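Response regulator (Helicobacter pylori, PDB 2PLN) is an orphan response regulator that probably binds promoter DNA to control transcription, represented here by its N-terminal receiver domain. Local coordinates at residues E33-L38 / F43-T48. Sequence-based numbering, arbitrary orientation.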
ATOM      1  N   GLU A  33       3.657 -18.811   9.443  1.00 16.70           N
ATOM      2  CA  GLU A  33       4.250 -18.648   8.135  1.00 16.98           C
ATOM      3  C   GLU A  33       4.688 -17.211   7.885  1.00 15.70           C
ATOM      4  O   GLU A  33       5.765 -16.986   7.346  1.00 15.37           O
ATOM      5  CB  GLU A  33       3.259 -19.081   7.061  1.00 18.03           C
ATOM      6  CG  GLU A  33       3.159 -20.594   6.897  1.00 21.78           C
ATOM      7  CD  GLU A  33       1.875 -21.025   6.190  1.00 26.04           C
ATOM      8  OE1 GLU A  33       0.979 -20.185   5.979  1.00 29.59           O
ATOM      9  OE2 GLU A  33       1.733 -22.225   5.862  1.00 30.65           O
ATOM     10  N   ILE A  34       3.892 -16.247   8.350  1.00 15.27           N
ATOM     11  CA  ILE A  34       4.274 -14.827   8.152  1.00 14.79           C
ATOM     12  C   ILE A  34       5.468 -14.465   9.043  1.00 15.16           C
ATOM     13  O   ILE A  34       6.418 -13.849   8.581  1.00 15.05           O
ATOM     14  CB  ILE A  34       3.081 -13.876   8.417  1.00 15.56           C
ATOM     15  CG1 ILE A  34       1.878 -14.235   7.518  1.00 13.72           C
ATOM     16  CG2 ILE A  34       3.512 -12.409   8.227  1.00 14.14           C
ATOM     17  CD1 ILE A  34       0.610 -13.583   7.989  1.00 14.78           C
ATOM     18  N   GLU A  35       5.411 -14.854  10.325  1.00 15.34           N
ATOM     19  CA  GLU A  35       6.562 -14.658  11.228  1.00 15.54           C
ATOM     20  C   GLU A  35       7.877 -15.221  10.646  1.00 16.02           C
ATOM     21  O   GLU A  35       8.912 -14.522  10.628  1.00 15.02           O
ATOM     22  CB  GLU A  35       6.291 -15.279  12.585  1.00 15.99           C
ATOM     23  CG  GLU A  35       7.485 -15.146  13.510  1.00 17.25           C
ATOM     24  CD  GLU A  35       7.189 -15.639  14.905  1.00 20.27           C
ATOM     25  OE1 GLU A  35       8.135 -15.726  15.714  1.00 22.04           O
ATOM     26  OE2 GLU A  35       6.021 -15.923  15.193  1.00 20.50           O
ATOM     27  N   LYS A  36       7.846 -16.469  10.179  1.00 16.88           N
ATOM     28  CA  LYS A  36       9.033 -17.081   9.546  1.00 18.79           C
ATOM     29  C   LYS A  36       9.509 -16.271   8.328  1.00 17.34           C
ATOM     30  O   LYS A  36      10.707 -16.050   8.149  1.00 16.11           O
ATOM     31  CB  LYS A  36       8.734 -18.548   9.155  1.00 19.30           C
ATOM     32  CG  LYS A  36       9.907 -19.345   8.562  1.00 23.11           C
ATOM     33  CD  LYS A  36       9.552 -20.861   8.441  1.00 23.89           C
ATOM     34  CE  LYS A  36      10.008 -21.485   7.119  1.00 27.22           C
ATOM     35  NZ  LYS A  36       9.548 -22.921   6.959  1.00 28.69           N
ATOM     36  N   GLY A  37       8.565 -15.830   7.489  1.00 16.89           N
ATOM     37  CA  GLY A  37       8.889 -14.986   6.333  1.00 15.77           C
ATOM     38  C   GLY A  37       9.536 -13.689   6.759  1.00 15.42           C
ATOM     39  O   GLY A  37      10.521 -13.221   6.159  1.00 15.46           O
ATOM     40  N   LEU A  38       9.001 -13.087   7.815  1.00 15.59           N
ATOM     41  CA  LEU A  38       9.579 -11.827   8.293  1.00 14.90           C
ATOM     42  C   LEU A  38      10.969 -12.048   8.852  1.00 14.84           C
ATOM     43  O   LEU A  38      11.857 -11.222   8.655  1.00 14.28           O
ATOM     44  CB  LEU A  38       8.680 -11.172   9.339  1.00 14.22           C
ATOM     45  CG  LEU A  38       7.352 -10.666   8.794  1.00 13.48           C
ATOM     46  CD1 LEU A  38       6.420 -10.430  10.010  1.00 13.27           C
ATOM     47  CD2 LEU A  38       7.573  -9.428   7.899  1.00 14.90           C
ATOM     48  N   PHE A  43      13.556  -9.277  10.563  1.00 17.81           N
ATOM     49  CA  PHE A  43      12.513  -8.746  11.468  1.00 17.49           C
ATOM     50  C   PHE A  43      12.157  -9.684  12.613  1.00 17.29           C
ATOM     51  O   PHE A  43      12.102 -10.903  12.430  1.00 16.80           O
ATOM     52  CB  PHE A  43      11.216  -8.463  10.703  1.00 18.08           C
ATOM     53  CG  PHE A  43      11.329  -7.379   9.687  1.00 19.33           C
ATOM     54  CD1 PHE A  43      11.227  -6.031  10.062  1.00 20.51           C
ATOM     55  CD2 PHE A  43      11.490  -7.685   8.359  1.00 21.14           C
ATOM     56  CE1 PHE A  43      11.312  -5.019   9.103  1.00 19.49           C
ATOM     57  CE2 PHE A  43      11.585  -6.665   7.385  1.00 23.27           C
ATOM     58  CZ  PHE A  43      11.495  -5.334   7.763  1.00 19.92           C
HETATM   59  N   MSE A  44      11.866  -9.110  13.776  1.00 16.77           N
HETATM   60  CA  MSE A  44      11.289  -9.849  14.890  1.00 18.22           C
HETATM   61  C   MSE A  44       9.787  -9.761  14.705  1.00 17.61           C
HETATM   62  O   MSE A  44       9.303  -8.733  14.219  1.00 17.34           O
HETATM   63  CB  MSE A  44      11.608  -9.183  16.222  1.00 19.22           C
HETATM   64  CG  MSE A  44      10.841  -9.845  17.367  1.00 23.66           C
HETATM   65 SE   MSE A  44      11.942 -11.324  17.954  1.00 36.68          SE
HETATM   66  CE  MSE A  44      13.254  -9.951  18.463  1.00 22.64           C
ATOM     67  N   ALA A  45       9.040 -10.808  15.069  1.00 17.17           N
ATOM     68  CA  ALA A  45       7.570 -10.739  14.976  1.00 17.21           C
ATOM     69  C   ALA A  45       6.869 -11.512  16.104  1.00 17.65           C
ATOM     70  O   ALA A  45       7.289 -12.609  16.443  1.00 17.43           O
ATOM     71  CB  ALA A  45       7.097 -11.254  13.621  1.00 17.67           C
ATOM     72  N   ASP A  46       5.818 -10.923  16.675  1.00 17.29           N
ATOM     73  CA  ASP A  46       4.954 -11.613  17.640  1.00 17.63           C
ATOM     74  C   ASP A  46       3.615 -11.856  17.012  1.00 17.32           C
ATOM     75  O   ASP A  46       3.013 -10.916  16.487  1.00 17.31           O
ATOM     76  CB  ASP A  46       4.722 -10.758  18.886  1.00 18.35           C
ATOM     77  CG  ASP A  46       5.995 -10.488  19.654  1.00 20.13           C
ATOM     78  OD1 ASP A  46       6.844 -11.382  19.687  1.00 21.98           O
ATOM     79  OD2 ASP A  46       6.236  -9.401  20.229  1.00 22.09           O
ATOM     80  N   VAL A  47       3.128 -13.093  17.115  1.00 16.86           N
ATOM     81  CA  VAL A  47       1.786 -13.432  16.647  1.00 17.24           C
ATOM     82  C   VAL A  47       0.853 -13.540  17.845  1.00 17.60           C
ATOM     83  O   VAL A  47       1.192 -14.161  18.852  1.00 17.04           O
ATOM     84  CB  VAL A  47       1.733 -14.764  15.847  1.00 18.13           C
ATOM     85  CG1 VAL A  47       0.333 -15.021  15.322  1.00 18.06           C
ATOM     86  CG2 VAL A  47       2.706 -14.725  14.669  1.00 18.25           C
ATOM     87  N   THR A  48      -0.307 -12.908  17.736  1.00 17.26           N
ATOM     88  CA  THR A  48      -1.380 -13.128  18.699  1.00 18.53           C
ATOM     89  C   THR A  48      -2.702 -13.350  17.984  1.00 18.99           C
ATOM     90  O   THR A  48      -2.952 -12.778  16.937  1.00 18.02           O
ATOM     91  CB  THR A  48      -1.448 -11.994  19.768  1.00 18.56           C
ATOM     92  OG1 THR A  48      -2.522 -12.279  20.674  1.00 19.80           O
ATOM     93  CG2 THR A  48      -1.832 -10.628  19.150  1.00 16.62           C
TER
HETATM   94  O   HOH W   1       4.836 -15.264  17.806  1.00 17.99           O
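A45 meets the helix through its methyl group, which rests against two side chains one helical turn apart: its CB lies 3.8 Å from CD1 of L38 and 3.9 Å from CG of E35. With chi1 at 177°, CG of E35 lies opposite the backbone N and the chain stays extended beyond it, which brings the carboxylate down beside the strand's backbone, between A45 and V47; OE2 lies 3.6 Å from CG2 of V47. A single water links the two residues, donating to OE2 of E35 at 2.9 Å and accepting from the backbone N of V47 at 2.8 Å. OE1 stands 3.3 Å from O of A45, but both are acceptors and no bond joins them. Helix 28-40 and strand 44-48 are the last two elements of a right-handed beta-alpha-beta unit of the CheY-like receiver fold; their local axes run nearly antiparallel (172°), 7.8 Å at closest approach. Where the chain reverses, N of F43 donates to O of L38 at 3.2 Å, from above the carbonyl plane (41° out of it), while the same oxygen lies near the plane of the F43 ring at its edge. Farther out, helix 120-130 flanks this end, with I127 against L38 and E128 against F43. On the strand, D46 points away from the helix and forms salt bridges with R20 and R61, and backbone hydrogen bonds tie it to strand 20-24.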